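Local atomic coordinates of effector protein hopAB3 (Pseudomonas syringae pv. maculicola, PDB entry 3TJY), a protein that binds the tomato resistance protein Pto, eliciting Pto- and Prf-dependent cell death and immunity in resistant plants while promoting virulence in susceptible ones. Residues R25-N30 with M37-A42; R9-L14 with A19-I24; A42-F47 with D53-G58. All blocks are in the same frame, centred on the assembly; numbering follows the deposited sequence. Where two conformers were deposited one is given.

Interaction 1: residues R25-N30 with M37-A42; sequences RTMFRN and MILSRA. With SO4 (sulfate ion), chain B; SO4 (sulfate ion), chain D.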
ATOM      1  N   ARG A  25       5.227   5.163  -1.057  1.00 11.83           N
ATOM      2  CA  ARG A  25       5.755   5.042   0.306  1.00 15.13           C
ATOM      3  C   ARG A  25       5.320   6.219   1.181  1.00 18.26           C
ATOM      4  O   ARG A  25       4.855   6.037   2.305  1.00 15.06           O
ATOM      5  CB  ARG A  25       7.283   4.918   0.294  1.00 14.05           C
ATOM      6  CG  ARG A  25       7.885   4.718   1.677  1.00 16.16           C
ATOM      7  CD  ARG A  25       9.401   4.597   1.611  1.00 13.75           C
ATOM      8  NE  ARG A  25       9.986   4.589   2.949  1.00 16.51           N
ATOM      9  CZ  ARG A  25      11.264   4.825   3.200  1.00 15.30           C
ATOM     10  NH1 ARG A  25      12.104   5.097   2.209  1.00 18.01           N
ATOM     11  NH2 ARG A  25      11.697   4.822   4.453  1.00 18.56           N
ATOM     12  N   THR A  26       5.458   7.428   0.654  1.00 16.44           N
ATOM     13  CA  THR A  26       5.083   8.634   1.380  1.00 16.33           C
ATOM     14  C   THR A  26       3.571   8.670   1.636  1.00 16.10           C
ATOM     15  O   THR A  26       3.126   8.937   2.750  1.00 21.15           O
ATOM     16  CB  THR A  26       5.534   9.871   0.601  1.00 18.00           C
ATOM     17  OG1 THR A  26       6.964   9.854   0.483  1.00 17.79           O
ATOM     18  CG2 THR A  26       5.103  11.173   1.293  1.00 22.90           C
HETATM   19  N   MSE A  27       2.807   8.415   0.574  0.56 15.71           N
HETATM   20  CA  MSE A  27       1.345   8.380   0.639  0.56 17.97           C
HETATM   21  C   MSE A  27       0.870   7.419   1.720  0.56 16.41           C
HETATM   22  O   MSE A  27       0.023   7.765   2.547  0.56 18.88           O
HETATM   23  CB  MSE A  27       0.759   7.917  -0.702  0.56 16.22           C
HETATM   24  CG  MSE A  27       1.227   8.700  -1.907  0.56 19.29           C
HETATM   25 SE   MSE A  27      -0.276   9.510  -2.824  0.56 34.98          SE
HETATM   26  CE  MSE A  27      -0.733  10.764  -1.391  0.56 28.03           C
ATOM     27  N   PHE A  28       1.421   6.208   1.694  1.00 15.71           N
ATOM     28  CA  PHE A  28       0.999   5.132   2.581  1.00 13.72           C
ATOM     29  C   PHE A  28       1.319   5.481   4.026  1.00 16.01           C
ATOM     30  O   PHE A  28       0.528   5.205   4.913  1.00 17.57           O
ATOM     31  CB  PHE A  28       1.628   3.806   2.193  1.00 14.75           C
ATOM     32  CG  PHE A  28       1.051   2.628   2.926  1.00 13.82           C
ATOM     33  CD1 PHE A  28      -0.288   2.316   2.804  1.00 12.00           C
ATOM     34  CD2 PHE A  28       1.850   1.840   3.740  1.00  9.56           C
ATOM     35  CE1 PHE A  28      -0.832   1.213   3.464  1.00 12.69           C
ATOM     36  CE2 PHE A  28       1.322   0.735   4.400  1.00 13.36           C
ATOM     37  CZ  PHE A  28      -0.026   0.418   4.262  1.00 12.14           C
ATOM     38  N   ARG A  29       2.475   6.095   4.259  1.00 18.11           N
ATOM     39  CA  ARG A  29       2.802   6.584   5.600  1.00 18.36           C
ATOM     40  C   ARG A  29       1.717   7.538   6.094  1.00 17.20           C
ATOM     41  O   ARG A  29       1.237   7.426   7.221  1.00 19.87           O
ATOM     42  CB  ARG A  29       4.156   7.299   5.605  1.00 20.73           C
ATOM     43  CG  ARG A  29       4.622   7.715   6.988  1.00 19.43           C
ATOM     44  CD  ARG A  29       5.925   8.510   6.910  1.00 22.76           C
ATOM     45  NE  ARG A  29       6.961   7.713   6.272  1.00 26.80           N
ATOM     46  CZ  ARG A  29       7.581   8.040   5.143  1.00 24.75           C
ATOM     47  NH1 ARG A  29       7.309   9.181   4.531  1.00 27.42           N
ATOM     48  NH2 ARG A  29       8.499   7.228   4.647  1.00 26.34           N
ATOM     49  N   ASN A  30       1.332   8.477   5.238  1.00 20.65           N
ATOM     50  CA  ASN A  30       0.282   9.437   5.565  1.00 22.58           C
ATOM     51  C   ASN A  30      -1.080   8.769   5.754  1.00 20.25           C
ATOM     52  O   ASN A  30      -1.865   9.186   6.609  1.00 23.92           O
ATOM     53  CB  ASN A  30       0.188  10.502   4.480  1.00 27.78           C
ATOM     54  CG  ASN A  30       1.420  11.369   4.413  1.00 37.13           C
ATOM     55  OD1 ASN A  30       2.126  11.544   5.409  1.00 35.88           O
ATOM     56  ND2 ASN A  30       1.683  11.931   3.234  1.00 41.29           N
HETATM   57  N   MSE A  37      -5.118   8.839   0.613  1.00 24.20           N
HETATM   58  CA  MSE A  37      -4.123   8.846  -0.448  1.00 26.61           C
HETATM   59  C   MSE A  37      -4.712   9.413  -1.734  1.00 28.97           C
HETATM   60  O   MSE A  37      -5.894   9.234  -2.025  1.00 32.76           O
HETATM   61  CB  MSE A  37      -3.581   7.439  -0.694  1.00 28.38           C
HETATM   62  CG  MSE A  37      -2.825   6.852   0.483  1.00 28.75           C
HETATM   63 SE   MSE A  37      -2.155   5.093   0.044  0.75 32.21          SE
HETATM   64  CE  MSE A  37      -3.716   4.104   0.305  1.00 17.68           C
ATOM     65  N   ILE A  38      -3.868  10.100  -2.494  1.00 26.91           N
ATOM     66  CA  ILE A  38      -4.218  10.614  -3.808  1.00 25.83           C
ATOM     67  C   ILE A  38      -3.670   9.663  -4.860  1.00 31.43           C
ATOM     68  O   ILE A  38      -2.499   9.744  -5.238  1.00 38.56           O
ATOM     69  CB  ILE A  38      -3.619  12.008  -4.019  1.00 38.63           C
ATOM     70  CG1 ILE A  38      -4.165  12.974  -2.964  1.00 40.03           C
ATOM     71  CG2 ILE A  38      -3.930  12.519  -5.420  1.00 46.34           C
ATOM     72  CD1 ILE A  38      -3.797  14.411  -3.205  1.00 43.81           C
ATOM     73  N   LEU A  39      -4.512   8.746  -5.322  1.00 22.48           N
ATOM     74  CA  LEU A  39      -4.046   7.662  -6.180  1.00 21.99           C
ATOM     75  C   LEU A  39      -4.609   7.745  -7.578  1.00 23.39           C
ATOM     76  O   LEU A  39      -5.711   8.265  -7.778  1.00 23.66           O
ATOM     77  CB  LEU A  39      -4.444   6.312  -5.581  1.00 17.59           C
ATOM     78  CG  LEU A  39      -3.927   6.001  -4.181  1.00 21.86           C
ATOM     79  CD1 LEU A  39      -4.556   4.694  -3.684  1.00 23.00           C
ATOM     80  CD2 LEU A  39      -2.396   5.938  -4.169  1.00 21.58           C
ATOM     81  N   SER A  40      -3.865   7.217  -8.546  1.00 22.15           N
ATOM     82  CA  SER A  40      -4.420   7.029  -9.882  1.00 24.67           C
ATOM     83  C   SER A  40      -5.486   5.945  -9.791  1.00 23.51           C
ATOM     84  O   SER A  40      -5.508   5.174  -8.831  1.00 19.40           O
ATOM     85  CB  SER A  40      -3.341   6.611 -10.878  1.00 27.62           C
ATOM     86  OG  SER A  40      -2.928   5.281 -10.628  1.00 19.68           O
ATOM     87  N   ARG A  41      -6.382   5.886 -10.769  1.00 24.60           N
ATOM     88  CA  ARG A  41      -7.381   4.819 -10.758  1.00 26.13           C
ATOM     89  C   ARG A  41      -6.716   3.452 -10.647  1.00 18.71           C
ATOM     90  O   ARG A  41      -7.170   2.593  -9.888  1.00 20.28           O
ATOM     91  CB  ARG A  41      -8.284   4.881 -11.994  1.00 30.22           C
ATOM     92  CG  ARG A  41      -9.331   3.755 -12.065  1.00 30.36           C
ATOM     93  CD  ARG A  41     -10.439   3.913 -11.005  1.00 40.63           C
ATOM     94  NE  ARG A  41     -11.167   5.177 -11.142  1.00 43.64           N
ATOM     95  CZ  ARG A  41     -12.355   5.321 -11.729  1.00 43.59           C
ATOM     96  NH1 ARG A  41     -12.996   4.277 -12.242  1.00 36.42           N
ATOM     97  NH2 ARG A  41     -12.908   6.523 -11.795  1.00 38.93           N
ATOM     98  N   ALA A  42      -5.628   3.256 -11.389  1.00 20.01           N
ATOM     99  CA  ALA A  42      -4.903   1.981 -11.380  1.00 18.17           C
ATOM    100  C   ALA A  42      -4.293   1.649 -10.024  1.00 14.74           C
ATOM    101  O   ALA A  42      -4.359   0.498  -9.569  1.00 16.35           O
ATOM    102  CB  ALA A  42      -3.805   1.984 -12.476  1.00 25.35           C
TER
HETATM  103  S   SO4 B   1       8.925   4.452   6.942  1.00 27.34           S
HETATM  104  O1  SO4 B   1       8.283   3.269   7.485  1.00 34.23           O
HETATM  105  O2  SO4 B   1       8.836   4.450   5.490  1.00 36.03           O
HETATM  106  O3  SO4 B   1       8.233   5.622   7.469  1.00 38.25           O
HETATM  107  O4  SO4 B   1      10.327   4.453   7.337  1.00 47.05           O
HETATM  108  S   SO4 D   4      15.034   6.152   3.941  1.00 69.60           S
HETATM  109  O1  SO4 D   4      14.667   5.293   5.067  1.00 63.96           O
HETATM  110  O2  SO4 D   4      15.217   5.343   2.736  1.00 65.35           O
HETATM  111  O3  SO4 D   4      13.975   7.134   3.717  1.00 72.94           O
HETATM  112  O4  SO4 D   4      16.277   6.860   4.243  1.00 72.50           O
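O2 of the sulfate ion of chain B is gripped by three N-H groups: R25 NE at 2.8 Å, R25 NH2 at 3.1 Å and R29 NH2 at 2.9 Å. The two arginines stand one turn apart on helix 21-32, and each meets the anion with the edge of its guanidinium. R25 gets there fully extended, whereas R29 folds at its third torsion (chi3 -59°), which points R29 NE at sulfate O3, 2.7 Å away. A second sulfate and D77 of helix 64-77 share the charge of R25; both ions probably come from the crystallisation liquor. The helix turns its other side to the connection leading into helix 41-50, as part of the small helical bundle of the Pto-binding domain. M37, like M27 a long, pliant selenomethionine, has its CG 3.6 Å from M27 O, and its SE sits at the ring edge of F28, 4.3 Å from CD1. In one of its two deposited conformers M27, bent at its second and third torsions, turns CE to within 4.1 Å of I38 CB. Farther along, S40 and E43 form a capping box: S40 OG takes E43 N, and E43 OE1 accepts from S40 N.

Interaction 2: residues R9-L14 with A19-I24; sequences RIVQQL and ADLANI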
ATOM      1  N   ARG A   9       3.414  -8.827  -3.456  1.00 11.28           N
ATOM      2  CA  ARG A   9       2.485  -8.809  -4.582  1.00 13.92           C
ATOM      3  C   ARG A   9       1.890  -7.401  -4.764  1.00 12.92           C
ATOM      4  O   ARG A   9       1.716  -6.932  -5.890  1.00 10.75           O
ATOM      5  CB  ARG A   9       1.374  -9.846  -4.364  1.00 12.56           C
ATOM      6  CG  ARG A   9       0.230  -9.791  -5.358  1.00 24.31           C
ATOM      7  CD  ARG A   9       0.714 -10.038  -6.779  1.00 35.96           C
ATOM      8  NE  ARG A   9      -0.374 -10.436  -7.669  1.00 44.20           N
ATOM      9  CZ  ARG A   9      -0.290 -10.418  -8.995  1.00 44.73           C
ATOM     10  NH1 ARG A   9      -1.324 -10.798  -9.736  1.00 45.02           N
ATOM     11  NH2 ARG A   9       0.826 -10.007  -9.581  1.00 45.05           N
ATOM     12  N   ILE A  10       1.589  -6.722  -3.660  1.00 10.95           N
ATOM     13  CA  ILE A  10       1.106  -5.342  -3.749  1.00  9.66           C
ATOM     14  C   ILE A  10       2.156  -4.484  -4.457  1.00 11.62           C
ATOM     15  O   ILE A  10       1.843  -3.743  -5.384  1.00 12.39           O
ATOM     16  CB  ILE A  10       0.759  -4.756  -2.353  1.00 10.65           C
ATOM     17  CG1 ILE A  10      -0.408  -5.525  -1.731  1.00 12.84           C
ATOM     18  CG2 ILE A  10       0.355  -3.292  -2.465  1.00 11.21           C
ATOM     19  CD1 ILE A  10      -0.658  -5.168  -0.220  1.00  9.72           C
ATOM     20  N   VAL A  11       3.402  -4.572  -4.005  1.00  9.84           N
ATOM     21  CA  VAL A  11       4.461  -3.793  -4.627  1.00 10.51           C
ATOM     22  C   VAL A  11       4.591  -4.148  -6.108  1.00 11.86           C
ATOM     23  O   VAL A  11       4.690  -3.264  -6.944  1.00 10.86           O
ATOM     24  CB  VAL A  11       5.786  -3.963  -3.873  1.00 10.13           C
ATOM     25  CG1 VAL A  11       6.956  -3.312  -4.640  1.00 11.28           C
ATOM     26  CG2 VAL A  11       5.647  -3.374  -2.465  1.00 12.00           C
ATOM     27  N   GLN A  12       4.593  -5.445  -6.422  1.00 11.29           N
ATOM     28  CA  GLN A  12       4.641  -5.905  -7.809  1.00 10.68           C
ATOM     29  C   GLN A  12       3.530  -5.295  -8.650  1.00 10.56           C
ATOM     30  O   GLN A  12       3.759  -4.848  -9.776  1.00 14.74           O
ATOM     31  CB  GLN A  12       4.475  -7.434  -7.851  1.00  9.00           C
ATOM     32  CG  GLN A  12       4.281  -8.014  -9.246  1.00 13.19           C
ATOM     33  CD  GLN A  12       4.025  -9.524  -9.208  1.00 15.03           C
ATOM     34  OE1 GLN A  12       3.347 -10.027  -8.307  1.00 15.90           O
ATOM     35  NE2 GLN A  12       4.573 -10.247 -10.183  1.00 13.47           N
ATOM     36  N   GLN A  13       2.308  -5.359  -8.126  1.00 10.26           N
ATOM     37  CA  GLN A  13       1.162  -4.832  -8.850  1.00 10.36           C
ATOM     38  C   GLN A  13       1.229  -3.311  -9.008  1.00 11.22           C
ATOM     39  O   GLN A  13       0.794  -2.773 -10.037  1.00 16.03           O
ATOM     40  CB  GLN A  13      -0.122  -5.235  -8.153  1.00 10.51           C
ATOM     41  CG  GLN A  13      -0.447  -6.715  -8.269  1.00 13.88           C
ATOM     42  CD  GLN A  13      -1.739  -7.035  -7.555  1.00 17.30           C
ATOM     43  OE1 GLN A  13      -1.897  -6.713  -6.395  1.00 17.94           O
ATOM     44  NE2 GLN A  13      -2.684  -7.633  -8.269  1.00 31.23           N
ATOM     45  N   LEU A  14       1.734  -2.615  -7.989  1.00 10.83           N
ATOM     46  CA  LEU A  14       1.929  -1.159  -8.107  1.00  9.75           C
ATOM     47  C   LEU A  14       2.915  -0.815  -9.223  1.00 11.71           C
ATOM     48  O   LEU A  14       2.658   0.071 -10.041  1.00 15.40           O
ATOM     49  CB  LEU A  14       2.416  -0.567  -6.777  1.00 13.99           C
ATOM     50  CG  LEU A  14       1.342  -0.491  -5.690  1.00 11.56           C
ATOM     51  CD1 LEU A  14       1.952  -0.164  -4.329  1.00 12.21           C
ATOM     52  CD2 LEU A  14       0.253   0.510  -6.064  1.00 13.76           C
ATOM     53  N   ALA A  19       3.233   2.889 -10.858  1.00 18.67           N
ATOM     54  CA  ALA A  19       3.413   3.675  -9.647  1.00 13.85           C
ATOM     55  C   ALA A  19       4.865   4.082  -9.411  1.00 15.26           C
ATOM     56  O   ALA A  19       5.795   3.387  -9.818  1.00 19.99           O
ATOM     57  CB  ALA A  19       2.886   2.908  -8.447  1.00 14.11           C
ATOM     58  N   ASP A  20       5.036   5.232  -8.765  1.00 17.72           N
ATOM     59  CA  ASP A  20       6.322   5.706  -8.282  1.00 14.33           C
ATOM     60  C   ASP A  20       6.367   5.223  -6.828  1.00 14.50           C
ATOM     61  O   ASP A  20       5.621   5.732  -5.990  1.00 17.32           O
ATOM     62  CB  ASP A  20       6.331   7.242  -8.371  1.00 18.62           C
ATOM     63  CG  ASP A  20       7.576   7.881  -7.765  1.00 29.23           C
ATOM     64  OD1 ASP A  20       7.915   9.014  -8.162  1.00 38.93           O
ATOM     65  OD2 ASP A  20       8.211   7.280  -6.891  1.00 26.39           O
ATOM     66  N   LEU A  21       7.199   4.226  -6.534  1.00 15.84           N
ATOM     67  CA  LEU A  21       7.229   3.621  -5.197  1.00 15.22           C
ATOM     68  C   LEU A  21       7.672   4.588  -4.097  1.00 17.23           C
ATOM     69  O   LEU A  21       7.223   4.458  -2.947  1.00 16.79           O
ATOM     70  CB  LEU A  21       8.096   2.348  -5.156  1.00 15.50           C
ATOM     71  CG  LEU A  21       7.608   1.164  -5.996  1.00 16.05           C
ATOM     72  CD1 LEU A  21       8.534  -0.039  -5.803  1.00 18.70           C
ATOM     73  CD2 LEU A  21       6.175   0.803  -5.633  1.00 14.92           C
ATOM     74  N   ALA A  22       8.539   5.542  -4.432  1.00 16.38           N
ATOM     75  CA  ALA A  22       8.903   6.575  -3.470  1.00 17.22           C
ATOM     76  C   ALA A  22       7.653   7.348  -3.064  1.00 17.50           C
ATOM     77  O   ALA A  22       7.447   7.641  -1.883  1.00 17.19           O
ATOM     78  CB  ALA A  22       9.979   7.510  -4.037  1.00 19.85           C
ATOM     79  N   ASN A  23       6.803   7.655  -4.046  1.00 15.81           N
ATOM     80  CA  ASN A  23       5.577   8.400  -3.797  1.00 19.73           C
ATOM     81  C   ASN A  23       4.559   7.562  -3.027  1.00 17.80           C
ATOM     82  O   ASN A  23       3.920   8.049  -2.090  1.00 16.60           O
ATOM     83  CB  ASN A  23       4.981   8.899  -5.123  1.00 22.46           C
ATOM     84  CG  ASN A  23       3.556   9.431  -4.977  1.00 28.81           C
ATOM     85  OD1 ASN A  23       2.610   8.889  -5.559  1.00 32.71           O
ATOM     86  ND2 ASN A  23       3.401  10.503  -4.219  1.00 28.44           N
ATOM     87  N   ILE A  24       4.390   6.307  -3.427  1.00 13.62           N
ATOM     88  CA  ILE A  24       3.465   5.434  -2.723  1.00 12.13           C
ATOM     89  C   ILE A  24       3.919   5.279  -1.269  1.00 15.21           C
ATOM     90  O   ILE A  24       3.103   5.304  -0.355  1.00 14.70           O
ATOM     91  CB  ILE A  24       3.352   4.046  -3.373  1.00 12.07           C
ATOM     92  CG1 ILE A  24       2.799   4.163  -4.794  1.00 12.60           C
ATOM     93  CG2 ILE A  24       2.422   3.163  -2.556  1.00 12.10           C
ATOM     94  CD1 ILE A  24       1.404   4.838  -4.881  1.00 14.67           C
TER
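L14 meets A19 and L21 with its CB and I24 with its CD1. The CB lies 3.9 Å from A19 CB and 4.2 Å from L21 CD2, while L14 CD1 reaches on to I24 CG2 at 3.8 Å. The first torsion of L14 (chi1 -73°) sets CG opposite the carbonyl carbon, and a nearly straight second torsion carries CD1 toward helix 21-32. On I24 the answering group is the methyl branch, CG2, which is placed anti to the backbone N. L21 and V11 cross at about a right angle, L21 CD1 to V11 CG1 being 3.8 Å. Branched aliphatic chains suit this seam because their methyls fill it without bringing in polar groups. A19, whose small CB can sit close to the helix end, also gives the one hydrogen bond across the contact, A19 N to L14 O at 3.0 Å, spanning a six-residue turn. At the start of the next helix D20 is the N-cap, its OD2 accepting from N23 N at 3.2 Å from above the carboxylate plane. The arrangement is that of two successive helices of a helical bundle, joined by a short connection, with aliphatic side chains filling the angle between them.

Interaction 3: residues A42-F47 with D53-G58; sequences AEQNVF and DMLPCG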
ATOM      1  N   ALA A  42      -5.628   3.256 -11.389  1.00 20.01           N
ATOM      2  CA  ALA A  42      -4.903   1.981 -11.380  1.00 18.17           C
ATOM      3  C   ALA A  42      -4.293   1.649 -10.024  1.00 14.74           C
ATOM      4  O   ALA A  42      -4.359   0.498  -9.569  1.00 16.35           O
ATOM      5  CB  ALA A  42      -3.805   1.984 -12.476  1.00 25.35           C
ATOM      6  N   GLU A  43      -3.680   2.644  -9.384  1.00 15.55           N
ATOM      7  CA  GLU A  43      -3.135   2.483  -8.039  1.00 13.03           C
ATOM      8  C   GLU A  43      -4.220   2.221  -6.997  1.00 12.56           C
ATOM      9  O   GLU A  43      -4.042   1.371  -6.128  1.00 13.91           O
ATOM     10  CB  GLU A  43      -2.325   3.713  -7.635  1.00 16.51           C
ATOM     11  CG  GLU A  43      -1.107   3.935  -8.516  1.00 17.04           C
ATOM     12  CD  GLU A  43      -0.517   5.323  -8.379  1.00 24.95           C
ATOM     13  OE1 GLU A  43      -1.182   6.209  -7.784  1.00 20.72           O
ATOM     14  OE2 GLU A  43       0.614   5.527  -8.883  1.00 21.54           O
ATOM     15  N   GLN A  44      -5.326   2.958  -7.067  1.00 16.61           N
ATOM     16  CA  GLN A  44      -6.454   2.673  -6.166  1.00 15.25           C
ATOM     17  C   GLN A  44      -6.918   1.226  -6.320  1.00 15.23           C
ATOM     18  O   GLN A  44      -7.166   0.533  -5.330  1.00 17.54           O
ATOM     19  CB  GLN A  44      -7.645   3.578  -6.455  1.00 20.57           C
ATOM     20  CG  GLN A  44      -8.942   3.093  -5.766  1.00 18.75           C
ATOM     21  CD  GLN A  44     -10.160   3.915  -6.153  1.00 22.80           C
ATOM     22  OE1 GLN A  44     -10.892   3.579  -7.101  1.00 28.51           O
ATOM     23  NE2 GLN A  44     -10.399   4.998  -5.418  1.00 20.77           N
ATOM     24  N   ASN A  45      -7.057   0.767  -7.555  0.71 13.65           N
ATOM     25  CA  ASN A  45      -7.531  -0.600  -7.757  0.71 18.22           C
ATOM     26  C   ASN A  45      -6.592  -1.652  -7.151  0.71 18.62           C
ATOM     27  O   ASN A  45      -7.053  -2.673  -6.628  0.71 15.98           O
ATOM     28  CB  ASN A  45      -7.840  -0.872  -9.232  0.71 16.06           C
ATOM     29  CG  ASN A  45      -9.123  -0.195  -9.688  0.71 25.26           C
ATOM     30  OD1 ASN A  45      -9.760   0.536  -8.924  0.71 25.82           O
ATOM     31  ND2 ASN A  45      -9.506  -0.431 -10.939  0.71 36.56           N
ATOM     32  N   VAL A  46      -5.283  -1.406  -7.188  1.00 11.92           N
ATOM     33  CA  VAL A  46      -4.366  -2.310  -6.495  1.00 11.66           C
ATOM     34  C   VAL A  46      -4.638  -2.334  -5.003  1.00 12.12           C
ATOM     35  O   VAL A  46      -4.743  -3.400  -4.402  1.00 12.32           O
ATOM     36  CB  VAL A  46      -2.888  -1.923  -6.707  1.00 14.34           C
ATOM     37  CG1 VAL A  46      -1.977  -2.797  -5.823  1.00  9.71           C
ATOM     38  CG2 VAL A  46      -2.519  -2.065  -8.177  1.00 16.39           C
ATOM     39  N   PHE A  47      -4.748  -1.159  -4.398  1.00 12.84           N
ATOM     40  CA  PHE A  47      -5.005  -1.081  -2.971  1.00 11.62           C
ATOM     41  C   PHE A  47      -6.323  -1.756  -2.589  1.00 12.86           C
ATOM     42  O   PHE A  47      -6.390  -2.458  -1.575  1.00 13.09           O
ATOM     43  CB  PHE A  47      -4.932   0.375  -2.480  1.00 11.57           C
ATOM     44  CG  PHE A  47      -3.546   0.786  -2.094  1.00 12.19           C
ATOM     45  CD1 PHE A  47      -3.075   0.526  -0.817  1.00 12.38           C
ATOM     46  CD2 PHE A  47      -2.699   1.376  -3.011  1.00 14.67           C
ATOM     47  CE1 PHE A  47      -1.786   0.852  -0.453  1.00 12.99           C
ATOM     48  CE2 PHE A  47      -1.393   1.726  -2.651  1.00 12.86           C
ATOM     49  CZ  PHE A  47      -0.942   1.449  -1.370  1.00 13.46           C
ATOM     50  N   ASP A  53     -11.600  -2.391   2.719  1.00 11.58           N
ATOM     51  CA  ASP A  53     -12.392  -1.427   3.469  1.00 12.76           C
ATOM     52  C   ASP A  53     -11.743  -0.048   3.499  1.00 11.64           C
ATOM     53  O   ASP A  53     -12.194   0.824   4.242  1.00 15.08           O
ATOM     54  CB  ASP A  53     -12.572  -1.892   4.917  1.00 13.26           C
ATOM     55  CG  ASP A  53     -13.292  -3.212   5.024  1.00 21.21           C
ATOM     56  OD1 ASP A  53     -14.317  -3.394   4.340  1.00 22.69           O
ATOM     57  OD2 ASP A  53     -12.838  -4.069   5.811  1.00 24.35           O
HETATM   58  N   MSE A  54     -10.714   0.165   2.688  0.66 10.16           N
HETATM   59  CA  MSE A  54      -9.895   1.375   2.814  0.66 12.96           C
HETATM   60  C   MSE A  54     -10.674   2.685   2.662  0.66 14.07           C
HETATM   61  O   MSE A  54     -10.455   3.635   3.418  0.66 13.00           O
HETATM   62  CB  MSE A  54      -8.734   1.346   1.823  0.66 15.46           C
HETATM   63  CG  MSE A  54      -7.881   2.603   1.829  0.66 20.90           C
HETATM   64 SE   MSE A  54      -6.534   2.457   0.423  0.66 44.34          SE
HETATM   65  CE  MSE A  54      -7.478   1.101  -0.586  0.66  8.01           C
ATOM     66  N   LEU A  55     -11.577   2.750   1.688  1.00 14.07           N
ATOM     67  CA  LEU A  55     -12.262   4.018   1.441  1.00 14.80           C
ATOM     68  C   LEU A  55     -13.138   4.510   2.598  1.00 16.38           C
ATOM     69  O   LEU A  55     -13.006   5.661   3.017  1.00 19.74           O
ATOM     70  CB  LEU A  55     -12.983   4.040   0.086  1.00 15.52           C
ATOM     71  CG  LEU A  55     -12.052   3.829  -1.114  1.00 16.45           C
ATOM     72  CD1 LEU A  55     -12.774   4.030  -2.437  1.00 18.49           C
ATOM     73  CD2 LEU A  55     -10.833   4.758  -1.042  1.00 20.90           C
ATOM     74  N   PRO A  56     -14.036   3.656   3.119  1.00 16.56           N
ATOM     75  CA  PRO A  56     -14.826   4.112   4.265  1.00 18.22           C
ATOM     76  C   PRO A  56     -14.100   3.977   5.606  1.00 17.93           C
ATOM     77  O   PRO A  56     -14.459   4.692   6.539  1.00 19.90           O
ATOM     78  CB  PRO A  56     -16.057   3.194   4.234  1.00 19.44           C
ATOM     79  CG  PRO A  56     -15.553   1.932   3.568  1.00 16.82           C
ATOM     80  CD  PRO A  56     -14.566   2.408   2.541  1.00 17.69           C
ATOM     81  N   CYS A  57     -13.101   3.098   5.709  1.00 16.89           N
ATOM     82  CA  CYS A  57     -12.551   2.787   7.027  1.00 17.26           C
ATOM     83  C   CYS A  57     -11.077   3.066   7.246  1.00 18.78           C
ATOM     84  O   CYS A  57     -10.580   2.878   8.361  1.00 21.57           O
ATOM     85  CB  CYS A  57     -12.833   1.328   7.413  1.00 14.95           C
ATOM     86  SG  CYS A  57     -14.505   0.823   7.228  1.00 18.93           S
ATOM     87  N   GLY A  58     -10.359   3.482   6.212  1.00 21.18           N
ATOM     88  CA  GLY A  58      -8.921   3.638   6.357  1.00 19.97           C
ATOM     89  C   GLY A  58      -8.174   2.317   6.442  1.00 19.02           C
ATOM     90  O   GLY A  58      -8.725   1.251   6.159  1.00 14.76           O
TER
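Two extended torsions, chi1 177° and chi2 -176°, carry the selenium of M54 straight out from helix 54-57 toward F47, whose own chi1 of -88° sends its ring off into the bundle. The result is a Met-aromatic contact, with selenomethionine in place of methionine; its geometry is that of one of two deposited conformers of M54. In this conformer M54 SE lies 5.0 Å from the centre of the F47 ring, approaching obliquely, and the nearest ring atom is CD1 at 4.2 Å. M54 SE is also 3.9 Å from F47 CB. The methyl CE comes closer still to F47 CB, but with two conformers modelled that short approach is doubtful.

A long unbranched chain suits M54, since it reaches from M54 CA across to F47, whose CA is 8.0 Å away. An aromatic ring suits F47, which lies inside the fold among L14, I24, F28 and M37 and so joins helix 41-50 to helices 3-16 and 21-32. The second pair lies nearer the surface. Q44, stretched beyond CG, crosses L55 at about a right angle, its long aliphatic part carrying the amide to the leucine in a partly exposed place. No hydrogen bond joins the two segments. Helix 54-57 ends with G58 at positive phi, a conformation glycine favours. The bond that closes it runs from G58 N to M54 O, 2.8 Å, while at exposed L55 the methyl CD1 rests 3.9 Å from Q44 NE2.

How the interactions relate
The three contacts follow one another along the chain, each joining neighbouring elements of a single small helical bundle. Interactions 1 and 2 share helix 21-32, and interactions 1 and 3 share helix 41-50 and A42. Interaction 2 is partly buried and aliphatic, with one backbone hydrogen bond. Interaction 3 is also partly buried at its F47 end but relies on a selenium-aromatic pair and has no bond across it. Interaction 1 is the surface contact, where selenomethionines pack on one side of the helix and charged arginines bind sulfate on the other. The contacts touch: L39 CD2 packs on I24 CD1, L39 CD1 on F47, and I24 CG2 on F47 CZ.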